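Local coordinates for protein Ral guanine nucleotide dissociation stimulator-like 2 (Mus musculus, PDB 4JGW) that probably acts as a guanine nucleotide exchange factor and associates in vitro with the GTP-bound forms of Rap1A and H-Ras, of which it is a putative effector, at residues S405-E410 with D417-E422; E57-H62 with M73-A78; S263-T268 with H463-E468. One frame throughout, in Å; residues are numbered along the deposited sequence.

Contact 1 (S405-E410 with D417-E422); sequences SKDELE and DKRRKE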
ATOM      1  N   SER A 405      -5.048  18.179  -3.323  1.00 40.46           N
ATOM      2  CA  SER A 405      -5.081  18.760  -1.983  1.00 40.74           C
ATOM      3  C   SER A 405      -3.771  19.447  -1.611  1.00 40.90           C
ATOM      4  O   SER A 405      -2.687  18.952  -1.925  1.00 40.80           O
ATOM      5  CB  SER A 405      -5.424  17.689  -0.946  1.00 40.70           C
ATOM      6  OG  SER A 405      -6.642  17.040  -1.265  1.00 41.04           O
ATOM      7  N   LYS A 406      -3.891  20.585  -0.934  1.00 41.14           N
ATOM      8  CA  LYS A 406      -2.736  21.370  -0.502  1.00 41.54           C
ATOM      9  C   LYS A 406      -2.105  20.770   0.750  1.00 41.60           C
ATOM     10  O   LYS A 406      -2.813  20.285   1.636  1.00 41.65           O
ATOM     11  CB  LYS A 406      -3.148  22.823  -0.232  1.00 41.63           C
ATOM     12  CG  LYS A 406      -3.738  23.546  -1.439  1.00 42.03           C
ATOM     13  CD  LYS A 406      -4.330  24.894  -1.053  1.00 42.73           C
ATOM     14  CE  LYS A 406      -4.843  25.635  -2.280  1.00 43.03           C
ATOM     15  NZ  LYS A 406      -5.449  26.949  -1.932  1.00 43.47           N
ATOM     16  N   ASP A 407      -0.776  20.799   0.809  1.00 41.76           N
ATOM     17  CA  ASP A 407      -0.034  20.337   1.979  1.00 41.97           C
ATOM     18  C   ASP A 407      -0.275  21.263   3.166  1.00 42.10           C
ATOM     19  O   ASP A 407      -0.621  20.814   4.261  1.00 41.98           O
ATOM     20  CB  ASP A 407       1.466  20.262   1.674  1.00 41.99           C
ATOM     21  CG  ASP A 407       1.830  19.091   0.774  1.00 42.33           C
ATOM     22  OD1 ASP A 407       1.026  18.142   0.648  1.00 42.59           O
ATOM     23  OD2 ASP A 407       2.937  19.119   0.196  1.00 42.51           O
ATOM     24  N   GLU A 408      -0.086  22.558   2.932  1.00 42.31           N
ATOM     25  CA  GLU A 408      -0.289  23.576   3.950  1.00 42.60           C
ATOM     26  C   GLU A 408      -1.317  24.596   3.479  1.00 42.68           C
ATOM     27  O   GLU A 408      -1.478  24.820   2.277  1.00 42.78           O
ATOM     28  CB  GLU A 408       1.032  24.278   4.280  1.00 42.58           C
ATOM     29  CG  GLU A 408       2.076  23.387   4.957  1.00 42.98           C
ATOM     30  CD  GLU A 408       3.462  24.022   5.014  1.00 43.58           C
ATOM     31  OE1 GLU A 408       3.579  25.251   4.818  1.00 44.22           O
ATOM     32  OE2 GLU A 408       4.441  23.288   5.261  1.00 43.71           O
ATOM     33  N   LEU A 409      -2.022  25.198   4.431  1.00 42.72           N
ATOM     34  CA  LEU A 409      -2.904  26.320   4.139  1.00 42.81           C
ATOM     35  C   LEU A 409      -2.073  27.603   4.103  1.00 42.80           C
ATOM     36  O   LEU A 409      -0.906  27.601   4.506  1.00 42.84           O
ATOM     37  CB  LEU A 409      -4.024  26.422   5.182  1.00 42.79           C
ATOM     38  CG  LEU A 409      -5.007  25.255   5.343  1.00 42.96           C
ATOM     39  CD1 LEU A 409      -5.942  25.515   6.516  1.00 42.71           C
ATOM     40  CD2 LEU A 409      -5.810  24.999   4.067  1.00 43.28           C
ATOM     41  N   GLU A 410      -2.676  28.690   3.625  1.00 42.82           N
ATOM     42  CA  GLU A 410      -1.988  29.984   3.500  1.00 42.81           C
ATOM     43  C   GLU A 410      -1.270  30.420   4.780  1.00 42.50           C
ATOM     44  O   GLU A 410      -0.144  30.921   4.726  1.00 42.57           O
ATOM     45  CB  GLU A 410      -2.962  31.070   3.036  1.00 43.00           C
ATOM     46  CG  GLU A 410      -3.507  30.853   1.628  1.00 43.90           C
ATOM     47  CD  GLU A 410      -4.376  32.000   1.142  1.00 45.37           C
ATOM     48  OE1 GLU A 410      -4.004  33.177   1.362  1.00 45.48           O
ATOM     49  OE2 GLU A 410      -5.430  31.722   0.527  1.00 46.10           O
ATOM     50  N   ASP A 417      -6.823  17.548   6.808  1.00 30.21           N
ATOM     51  CA  ASP A 417      -7.869  16.935   5.987  1.00 29.67           C
ATOM     52  C   ASP A 417      -7.265  16.040   4.905  1.00 29.16           C
ATOM     53  O   ASP A 417      -7.732  14.921   4.686  1.00 29.10           O
ATOM     54  CB  ASP A 417      -8.754  18.006   5.340  1.00 29.91           C
ATOM     55  CG  ASP A 417      -9.728  18.641   6.322  1.00 30.31           C
ATOM     56  OD1 ASP A 417      -9.775  18.217   7.496  1.00 30.73           O
ATOM     57  OD2 ASP A 417     -10.454  19.569   5.911  1.00 30.43           O
ATOM     58  N   LYS A 418      -6.220  16.542   4.249  1.00 28.61           N
ATOM     59  CA  LYS A 418      -5.477  15.783   3.243  1.00 27.95           C
ATOM     60  C   LYS A 418      -4.985  14.449   3.808  1.00 27.51           C
ATOM     61  O   LYS A 418      -5.089  13.414   3.148  1.00 27.25           O
ATOM     62  CB  LYS A 418      -4.291  16.610   2.721  1.00 27.98           C
ATOM     63  CG  LYS A 418      -3.431  15.892   1.686  1.00 27.75           C
ATOM     64  CD  LYS A 418      -2.421  16.826   1.038  1.00 27.99           C
ATOM     65  CE  LYS A 418      -1.659  16.101  -0.065  1.00 28.30           C
ATOM     66  NZ  LYS A 418      -0.906  17.031  -0.948  1.00 28.20           N
ATOM     67  N   ARG A 419      -4.468  14.489   5.034  1.00 27.14           N
ATOM     68  CA  ARG A 419      -3.885  13.311   5.682  1.00 26.93           C
ATOM     69  C   ARG A 419      -4.934  12.273   6.081  1.00 26.77           C
ATOM     70  O   ARG A 419      -4.650  11.072   6.096  1.00 26.61           O
ATOM     71  CB  ARG A 419      -3.035  13.716   6.894  1.00 26.85           C
ATOM     72  CG  ARG A 419      -1.966  14.770   6.602  1.00 26.93           C
ATOM     73  CD  ARG A 419      -1.059  14.358   5.448  1.00 26.78           C
ATOM     74  NE  ARG A 419      -0.305  15.486   4.905  1.00 27.18           N
ATOM     75  CZ  ARG A 419       0.384  15.456   3.766  1.00 27.04           C
ATOM     76  NH1 ARG A 419       0.420  14.353   3.027  1.00 26.80           N
ATOM     77  NH2 ARG A 419       1.037  16.534   3.359  1.00 26.72           N
ATOM     78  N   ARG A 420      -6.141  12.743   6.403  1.00 26.55           N
ATOM     79  CA  ARG A 420      -7.265  11.859   6.715  1.00 26.25           C
ATOM     80  C   ARG A 420      -7.703  11.090   5.477  1.00 26.24           C
ATOM     81  O   ARG A 420      -7.974   9.888   5.546  1.00 26.14           O
ATOM     82  CB  ARG A 420      -8.448  12.658   7.266  1.00 26.30           C
ATOM     83  CG  ARG A 420      -8.268  13.132   8.689  1.00 25.55           C
ATOM     84  CD  ARG A 420      -9.496  13.875   9.194  1.00 24.31           C
ATOM     85  NE  ARG A 420      -9.152  14.664  10.371  1.00 23.92           N
ATOM     86  CZ  ARG A 420      -9.231  14.233  11.624  1.00 23.35           C
ATOM     87  NH1 ARG A 420      -9.676  13.007  11.890  1.00 22.91           N
ATOM     88  NH2 ARG A 420      -8.870  15.036  12.614  1.00 22.18           N
ATOM     89  N   LYS A 421      -7.776  11.802   4.352  1.00 26.17           N
ATOM     90  CA  LYS A 421      -8.148  11.222   3.066  1.00 26.16           C
ATOM     91  C   LYS A 421      -7.087  10.229   2.597  1.00 25.93           C
ATOM     92  O   LYS A 421      -7.405   9.221   1.966  1.00 25.99           O
ATOM     93  CB  LYS A 421      -8.345  12.321   2.018  1.00 26.44           C
ATOM     94  CG  LYS A 421      -9.477  13.291   2.328  1.00 27.13           C
ATOM     95  CD  LYS A 421      -9.604  14.354   1.248  1.00 28.92           C
ATOM     96  CE  LYS A 421     -10.551  15.467   1.680  1.00 29.91           C
ATOM     97  NZ  LYS A 421     -10.857  16.394   0.556  1.00 31.46           N
ATOM     98  N   GLU A 422      -5.831  10.522   2.921  1.00 25.62           N
ATOM     99  CA  GLU A 422      -4.729   9.607   2.650  1.00 25.52           C
ATOM    100  C   GLU A 422      -4.832   8.347   3.510  1.00 25.27           C
ATOM    101  O   GLU A 422      -4.708   7.234   2.996  1.00 25.12           O
ATOM    102  CB  GLU A 422      -3.382  10.307   2.844  1.00 25.46           C
ATOM    103  CG  GLU A 422      -3.001  11.200   1.668  1.00 26.05           C
ATOM    104  CD  GLU A 422      -1.722  11.980   1.885  1.00 26.59           C
ATOM    105  OE1 GLU A 422      -1.354  12.233   3.048  1.00 27.33           O
ATOM    106  OE2 GLU A 422      -1.081  12.349   0.880  1.00 27.50           O
TER
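K418 of helix 416-436 packs along S405 and ends between S405 O and D407 OD1. With CG anti to the backbone N (chi1 179°) and an extended chain beyond, its methylenes run past S405, whose CB lies 3.7 Å from K418 CD, and close to the K406 carbonyl, K406 O lying 3.5 Å from K418 CD. K418 NZ donates to S405 O at 2.8 Å, arriving from above the carbonyl plane, and forms a salt bridge to D407 OD1 at 2.7 Å on the syn side of the carboxylate but tilted 34° out of its plane. D402, near the end of helix 392-404, gives the same nitrogen a second carboxylate, so the lysine charge is probably well compensated. R419 adds a looser link: its NH2 lies 3.2 Å from D407 OD1 in a weak hydrogen bond with an N-H...O angle of 120°. Its NH1 is held more firmly by E422 OE1 at 2.8 Å, while K418 CD covers one guanidinium face. On the solvent side the packing thins out. The K406 side chain starts away from the helix, its CB 6.2 Å from K418 CD, and D407, though exposed, turns OD1 inward. This salt-bridge network joins two helices, 392-404 and 416-436, that probably form the helical hairpin of CDC25-homology domains, the element that in Sos wedges open the nucleotide site of Ras.

Contact 2 (E57-H62 with M73-A78); sequences EALVRH and MMFTPA
The ring of F75 receives H62 on one face and the carbonyl of L59 at its edge. H62 CD2 stands 3.2 Å above the F75 plane, over the ring centre, and accordingly lies almost equally far from all six carbons, the distance to F75 CG being 3.4 Å. The planes are inclined at 74° with centroids 4.4 Å apart, a T-shaped stack in which the imidazole supplies the edge and the phenyl the face. At the rim, L59 O lies near the ring plane, between F75 CZ (3.4 Å) and CE2, a contact consistent with the weakly positive ring edge. This pairing belongs to the Ras exchanger motif (REM), the helical N-terminal region of the exchange factor, and joins helix 56-63 to helix 75-82. Both aromatic side chains carry CG anti to the backbone N (chi1 -172° for H62, -178° for F75), reaching across to each other, the CA atoms of H62 and F75 being 8.6 Å apart. D72 hydrogen-bonds H62 NE2, fixing the imidazole's rotation. F26 forms a further edge-to-face pair with H62, and F75 also meets F416 of the exchange domain's helix 416-436. L59 CB adds an apolar touch 4.2 Å from F75 CZ.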
ATOM      1  N   GLU A  57       3.643  21.646  15.932  1.00 34.83           N
ATOM      2  CA  GLU A  57       3.622  21.686  17.393  1.00 34.71           C
ATOM      3  C   GLU A  57       2.207  21.467  17.940  1.00 34.39           C
ATOM      4  O   GLU A  57       2.025  20.802  18.965  1.00 34.36           O
ATOM      5  CB  GLU A  57       4.181  23.023  17.902  1.00 34.88           C
ATOM      6  CG  GLU A  57       5.700  23.201  17.741  1.00 35.98           C
ATOM      7  CD  GLU A  57       6.141  23.506  16.308  1.00 37.36           C
ATOM      8  OE1 GLU A  57       5.287  23.844  15.456  1.00 37.48           O
ATOM      9  OE2 GLU A  57       7.358  23.409  16.034  1.00 38.09           O
ATOM     10  N   ALA A  58       1.214  22.026  17.250  1.00 33.85           N
ATOM     11  CA  ALA A  58      -0.188  21.890  17.645  1.00 33.44           C
ATOM     12  C   ALA A  58      -0.716  20.480  17.391  1.00 33.07           C
ATOM     13  O   ALA A  58      -1.568  19.986  18.135  1.00 32.99           O
ATOM     14  CB  ALA A  58      -1.047  22.918  16.926  1.00 33.35           C
ATOM     15  N   LEU A  59      -0.208  19.840  16.340  1.00 32.63           N
ATOM     16  CA  LEU A  59      -0.547  18.450  16.040  1.00 32.29           C
ATOM     17  C   LEU A  59      -0.114  17.534  17.182  1.00 32.06           C
ATOM     18  O   LEU A  59      -0.848  16.621  17.562  1.00 31.91           O
ATOM     19  CB  LEU A  59       0.087  17.991  14.720  1.00 32.13           C
ATOM     20  CG  LEU A  59      -0.269  18.694  13.403  1.00 32.20           C
ATOM     21  CD1 LEU A  59       0.335  17.947  12.220  1.00 32.25           C
ATOM     22  CD2 LEU A  59      -1.768  18.855  13.208  1.00 31.92           C
ATOM     23  N   VAL A  60       1.071  17.802  17.729  1.00 31.87           N
ATOM     24  CA  VAL A  60       1.632  17.016  18.828  1.00 31.75           C
ATOM     25  C   VAL A  60       0.873  17.237  20.143  1.00 31.77           C
ATOM     26  O   VAL A  60       0.696  16.297  20.922  1.00 31.64           O
ATOM     27  CB  VAL A  60       3.154  17.280  18.997  1.00 31.83           C
ATOM     28  CG1 VAL A  60       3.701  16.627  20.269  1.00 31.44           C
ATOM     29  CG2 VAL A  60       3.916  16.773  17.775  1.00 31.92           C
ATOM     30  N   ARG A  61       0.424  18.473  20.380  1.00 31.75           N
ATOM     31  CA  ARG A  61      -0.413  18.788  21.546  1.00 31.82           C
ATOM     32  C   ARG A  61      -1.717  17.995  21.504  1.00 31.48           C
ATOM     33  O   ARG A  61      -2.129  17.411  22.506  1.00 31.48           O
ATOM     34  CB  ARG A  61      -0.712  20.291  21.640  1.00 31.99           C
ATOM     35  CG  ARG A  61       0.451  21.144  22.129  1.00 32.71           C
ATOM     36  CD  ARG A  61      -0.005  22.544  22.559  1.00 34.34           C
ATOM     37  NE  ARG A  61      -0.429  23.376  21.431  1.00 35.29           N
ATOM     38  CZ  ARG A  61       0.380  24.148  20.708  1.00 35.90           C
ATOM     39  NH1 ARG A  61       1.679  24.210  20.976  1.00 36.22           N
ATOM     40  NH2 ARG A  61      -0.111  24.863  19.704  1.00 36.40           N
ATOM     41  N   HIS A  62      -2.347  17.978  20.331  1.00 31.21           N
ATOM     42  CA  HIS A  62      -3.565  17.208  20.088  1.00 31.00           C
ATOM     43  C   HIS A  62      -3.288  15.700  20.168  1.00 30.91           C
ATOM     44  O   HIS A  62      -4.111  14.939  20.679  1.00 30.78           O
ATOM     45  CB  HIS A  62      -4.155  17.596  18.726  1.00 30.97           C
ATOM     46  CG  HIS A  62      -5.509  17.016  18.449  1.00 30.99           C
ATOM     47  ND1 HIS A  62      -6.605  17.252  19.251  1.00 30.87           N
ATOM     48  CD2 HIS A  62      -5.949  16.238  17.432  1.00 30.88           C
ATOM     49  CE1 HIS A  62      -7.657  16.629  18.752  1.00 30.70           C
ATOM     50  NE2 HIS A  62      -7.287  16.008  17.646  1.00 30.77           N
ATOM     51  N   MET A  73     -11.064  10.064  16.619  1.00 25.69           N
ATOM     52  CA  MET A  73     -10.474   8.719  16.557  1.00 25.85           C
ATOM     53  C   MET A  73      -9.550   8.438  15.366  1.00 25.63           C
ATOM     54  O   MET A  73      -8.670   7.584  15.465  1.00 25.57           O
ATOM     55  CB  MET A  73     -11.520   7.604  16.744  1.00 26.10           C
ATOM     56  CG  MET A  73     -12.963   7.986  16.499  1.00 26.90           C
ATOM     57  SD  MET A  73     -14.120   6.694  17.018  1.00 27.87           S
ATOM     58  CE  MET A  73     -14.575   7.231  18.664  1.00 28.57           C
ATOM     59  N   MET A  74      -9.728   9.157  14.260  1.00 25.44           N
ATOM     60  CA  MET A  74      -8.850   8.978  13.104  1.00 25.38           C
ATOM     61  C   MET A  74      -7.495   9.678  13.263  1.00 25.26           C
ATOM     62  O   MET A  74      -6.520   9.293  12.617  1.00 25.18           O
ATOM     63  CB  MET A  74      -9.530   9.414  11.798  1.00 25.43           C
ATOM     64  CG  MET A  74      -8.765   8.968  10.543  1.00 25.87           C
ATOM     65  SD  MET A  74      -9.438   9.521   8.967  1.00 26.78           S
ATOM     66  CE  MET A  74     -10.940   8.543   8.866  1.00 25.71           C
ATOM     67  N   PHE A  75      -7.434  10.687  14.131  1.00 25.08           N
ATOM     68  CA  PHE A  75      -6.262  11.562  14.208  1.00 24.98           C
ATOM     69  C   PHE A  75      -4.938  10.845  14.465  1.00 25.03           C
ATOM     70  O   PHE A  75      -3.986  11.011  13.703  1.00 24.98           O
ATOM     71  CB  PHE A  75      -6.450  12.675  15.243  1.00 24.83           C
ATOM     72  CG  PHE A  75      -5.284  13.617  15.317  1.00 24.49           C
ATOM     73  CD1 PHE A  75      -5.161  14.659  14.404  1.00 24.32           C
ATOM     74  CD2 PHE A  75      -4.292  13.445  16.275  1.00 24.28           C
ATOM     75  CE1 PHE A  75      -4.077  15.521  14.454  1.00 24.36           C
ATOM     76  CE2 PHE A  75      -3.203  14.306  16.334  1.00 24.03           C
ATOM     77  CZ  PHE A  75      -3.096  15.346  15.423  1.00 24.25           C
ATOM     78  N   THR A  76      -4.886  10.070  15.547  1.00 25.06           N
ATOM     79  CA  THR A  76      -3.667   9.388  15.972  1.00 24.98           C
ATOM     80  C   THR A  76      -3.109   8.422  14.910  1.00 25.09           C
ATOM     81  O   THR A  76      -1.943   8.544  14.537  1.00 25.19           O
ATOM     82  CB  THR A  76      -3.862   8.680  17.341  1.00 25.02           C
ATOM     83  OG1 THR A  76      -4.339   9.630  18.302  1.00 24.99           O
ATOM     84  CG2 THR A  76      -2.560   8.061  17.842  1.00 24.48           C
ATOM     85  N   PRO A  77      -3.930   7.472  14.416  1.00 25.21           N
ATOM     86  CA  PRO A  77      -3.389   6.562  13.400  1.00 25.41           C
ATOM     87  C   PRO A  77      -3.054   7.256  12.076  1.00 25.65           C
ATOM     88  O   PRO A  77      -2.078   6.885  11.425  1.00 25.58           O
ATOM     89  CB  PRO A  77      -4.511   5.534  13.209  1.00 25.33           C
ATOM     90  CG  PRO A  77      -5.749   6.227  13.665  1.00 25.29           C
ATOM     91  CD  PRO A  77      -5.312   7.109  14.790  1.00 25.18           C
ATOM     92  N   ALA A  78      -3.852   8.254  11.694  1.00 25.95           N
ATOM     93  CA  ALA A  78      -3.605   9.027  10.476  1.00 26.22           C
ATOM     94  C   ALA A  78      -2.291   9.798  10.537  1.00 26.50           C
ATOM     95  O   ALA A  78      -1.518   9.774   9.580  1.00 26.56           O
ATOM     96  CB  ALA A  78      -4.769   9.971  10.181  1.00 26.21           C
TER

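Contact 3 (S263-T268 with H463-E468); sequences SVLGAT and HRVSCE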
ATOM      1  N   SER A 263       7.897 -14.852 -23.566  1.00 34.98           N
ATOM      2  CA  SER A 263       7.548 -16.230 -23.928  1.00 35.22           C
ATOM      3  C   SER A 263       6.683 -16.313 -25.181  1.00 35.33           C
ATOM      4  O   SER A 263       6.889 -17.193 -26.019  1.00 35.24           O
ATOM      5  CB  SER A 263       6.870 -16.955 -22.762  1.00 35.18           C
ATOM      6  OG  SER A 263       5.515 -16.582 -22.632  1.00 35.53           O
ATOM      7  N   VAL A 264       5.721 -15.397 -25.298  1.00 35.53           N
ATOM      8  CA  VAL A 264       4.871 -15.306 -26.485  1.00 35.83           C
ATOM      9  C   VAL A 264       5.719 -15.025 -27.730  1.00 36.19           C
ATOM     10  O   VAL A 264       5.483 -15.601 -28.793  1.00 36.07           O
ATOM     11  CB  VAL A 264       3.745 -14.247 -26.311  1.00 35.73           C
ATOM     12  CG1 VAL A 264       3.100 -13.895 -27.645  1.00 35.67           C
ATOM     13  CG2 VAL A 264       2.689 -14.751 -25.336  1.00 35.55           C
ATOM     14  N   LEU A 265       6.720 -14.160 -27.582  1.00 36.67           N
ATOM     15  CA  LEU A 265       7.646 -13.864 -28.673  1.00 37.32           C
ATOM     16  C   LEU A 265       8.731 -14.934 -28.817  1.00 37.80           C
ATOM     17  O   LEU A 265       9.493 -14.922 -29.786  1.00 37.71           O
ATOM     18  CB  LEU A 265       8.274 -12.476 -28.496  1.00 37.21           C
ATOM     19  CG  LEU A 265       7.347 -11.265 -28.646  1.00 37.22           C
ATOM     20  CD1 LEU A 265       8.065  -9.994 -28.226  1.00 37.30           C
ATOM     21  CD2 LEU A 265       6.804 -11.133 -30.067  1.00 37.19           C
ATOM     22  N   GLY A 266       8.789 -15.852 -27.853  1.00 38.46           N
ATOM     23  CA  GLY A 266       9.769 -16.940 -27.842  1.00 39.47           C
ATOM     24  C   GLY A 266      11.202 -16.445 -27.810  1.00 40.15           C
ATOM     25  O   GLY A 266      12.105 -17.096 -28.340  1.00 40.02           O
ATOM     26  N   ALA A 267      11.401 -15.291 -27.178  1.00 41.04           N
ATOM     27  CA  ALA A 267      12.687 -14.608 -27.182  1.00 42.03           C
ATOM     28  C   ALA A 267      13.335 -14.560 -25.800  1.00 42.77           C
ATOM     29  O   ALA A 267      12.648 -14.549 -24.778  1.00 42.95           O
ATOM     30  CB  ALA A 267      12.533 -13.204 -27.749  1.00 41.93           C
ATOM     31  N   THR A 268      14.663 -14.528 -25.788  1.00 43.74           N
ATOM     32  CA  THR A 268      15.434 -14.432 -24.554  1.00 44.72           C
ATOM     33  C   THR A 268      16.388 -13.242 -24.639  1.00 45.37           C
ATOM     34  O   THR A 268      17.200 -13.149 -25.564  1.00 45.47           O
ATOM     35  CB  THR A 268      16.215 -15.734 -24.279  1.00 44.67           C
ATOM     36  OG1 THR A 268      15.307 -16.842 -24.269  1.00 44.83           O
ATOM     37  CG2 THR A 268      16.938 -15.665 -22.941  1.00 44.79           C
ATOM     38  N   HIS A 463       9.491  -4.957 -29.361  1.00 48.11           N
ATOM     39  CA  HIS A 463       8.984  -4.320 -30.574  1.00 48.02           C
ATOM     40  C   HIS A 463       9.722  -4.826 -31.816  1.00 47.85           C
ATOM     41  O   HIS A 463       9.111  -5.047 -32.864  1.00 47.77           O
ATOM     42  CB  HIS A 463       9.095  -2.795 -30.471  1.00 48.12           C
ATOM     43  CG  HIS A 463       8.601  -2.069 -31.683  1.00 48.41           C
ATOM     44  ND1 HIS A 463       9.436  -1.662 -32.700  1.00 48.76           N
ATOM     45  CD2 HIS A 463       7.354  -1.682 -32.044  1.00 48.84           C
ATOM     46  CE1 HIS A 463       8.728  -1.052 -33.634  1.00 48.97           C
ATOM     47  NE2 HIS A 463       7.460  -1.051 -33.260  1.00 49.02           N
ATOM     48  N   ARG A 464      11.034  -5.014 -31.677  1.00 47.63           N
ATOM     49  CA  ARG A 464      11.880  -5.509 -32.759  1.00 47.55           C
ATOM     50  C   ARG A 464      11.543  -6.956 -33.131  1.00 47.26           C
ATOM     51  O   ARG A 464      11.383  -7.273 -34.311  1.00 47.25           O
ATOM     52  CB  ARG A 464      13.358  -5.389 -32.376  1.00 47.63           C
ATOM     53  CG  ARG A 464      14.326  -5.680 -33.510  1.00 48.44           C
ATOM     54  CD  ARG A 464      15.633  -6.233 -32.977  1.00 49.88           C
ATOM     55  NE  ARG A 464      16.499  -6.720 -34.048  1.00 50.83           N
ATOM     56  CZ  ARG A 464      17.422  -7.667 -33.897  1.00 51.61           C
ATOM     57  NH1 ARG A 464      17.602  -8.249 -32.717  1.00 52.10           N
ATOM     58  NH2 ARG A 464      18.161  -8.042 -34.933  1.00 51.72           N
ATOM     59  N   VAL A 465      11.437  -7.820 -32.121  1.00 46.95           N
ATOM     60  CA  VAL A 465      11.159  -9.246 -32.325  1.00 46.63           C
ATOM     61  C   VAL A 465       9.776  -9.476 -32.943  1.00 46.44           C
ATOM     62  O   VAL A 465       9.626 -10.323 -33.826  1.00 46.36           O
ATOM     63  CB  VAL A 465      11.333 -10.069 -31.014  1.00 46.68           C
ATOM     64  CG1 VAL A 465      10.931 -11.528 -31.217  1.00 46.57           C
ATOM     65  CG2 VAL A 465      12.771  -9.994 -30.523  1.00 46.58           C
ATOM     66  N   SER A 466       8.781  -8.713 -32.491  1.00 46.24           N
ATOM     67  CA  SER A 466       7.425  -8.803 -33.041  1.00 46.13           C
ATOM     68  C   SER A 466       7.361  -8.380 -34.509  1.00 45.94           C
ATOM     69  O   SER A 466       6.562  -8.918 -35.278  1.00 45.87           O
ATOM     70  CB  SER A 466       6.434  -7.985 -32.212  1.00 46.09           C
ATOM     71  OG  SER A 466       6.744  -6.607 -32.250  1.00 46.61           O
ATOM     72  N   CYS A 467       8.200  -7.416 -34.885  1.00 45.78           N
ATOM     73  CA  CYS A 467       8.324  -6.989 -36.280  1.00 45.75           C
ATOM     74  C   CYS A 467       9.051  -8.040 -37.124  1.00 45.59           C
ATOM     75  O   CYS A 467       8.885  -8.083 -38.344  1.00 45.71           O
ATOM     76  CB  CYS A 467       9.031  -5.632 -36.379  1.00 45.72           C
ATOM     77  SG  CYS A 467       8.003  -4.206 -35.909  1.00 46.14           S
ATOM     78  N   GLU A 468       9.840  -8.885 -36.461  1.00 45.31           N
ATOM     79  CA  GLU A 468      10.565  -9.976 -37.117  1.00 45.06           C
ATOM     80  C   GLU A 468       9.746 -11.264 -37.240  1.00 44.81           C
ATOM     81  O   GLU A 468       9.808 -11.941 -38.269  1.00 44.75           O
ATOM     82  CB  GLU A 468      11.881 -10.263 -36.387  1.00 45.09           C
ATOM     83  CG  GLU A 468      12.977  -9.242 -36.660  1.00 45.56           C
ATOM     84  CD  GLU A 468      14.187  -9.396 -35.753  1.00 46.12           C
ATOM     85  OE1 GLU A 468      14.357 -10.466 -35.122  1.00 45.89           O
ATOM     86  OE2 GLU A 468      14.977  -8.433 -35.675  1.00 46.50           O
TER
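L265 meets V465 and S466 just where helix 244-264 gives way to a strand, a contact of the Ras-GEF (CDC25-homology) region that brings helix 459-469 onto this helix end. The turn is a Schellman motif: G266, with positive phi, is its C-prime residue, and the backbone N of A267 returns to S262 O. The chain then enters strand 267-269, with L265 and A267 both directing their CB toward helix 459-469. The leucine provides the longer reach. Its CB rests on V465 CG1 at 3.9 Å. From there CG turns beside the backbone N, anti to the carbonyl carbon (chi1 -68°), and carries the branch past the valine to the next residue of the helix. The tip CD2 settles on S466, touching its CB and its CA, each at 3.8 Å. One side chain thus spans two consecutive helix positions, and the touching residues are buried on both sides. I322 also packs on L265, while V277 and V279 of strand 277-279 touch V465, so the helix lies against the small two-stranded sheet as well as the helix end. S466 offers only carbon to the leucine; its OG lies within hydrogen-bonding reach of S462 O and H463 O in its own helix. V465 CG1, anti to its backbone N, is shared between the two ends of the turn: besides L265 CB it meets A267 CB at 4.2 Å.

The three contacts show how chemistry follows place. Contacts 2 and 3 are buried and hold by apolar or aromatic surfaces, ring edge on ring face in one and aliphatic branches in the other; contact 1, partly buried and bordering solvent, relies on charge. Contacts 1 and 2 are neighbours, their centres about 14 Å apart, and they touch where R420 of helix 416-436 packs on M74 and F75, so the REM region and the exchange domain meet there. Contact 3 is remote, its centre about 47 Å from that of contact 1 and 54 Å from that of contact 2, and unites chain-distant parts of the exchange domain, whereas the other two join segments close in sequence.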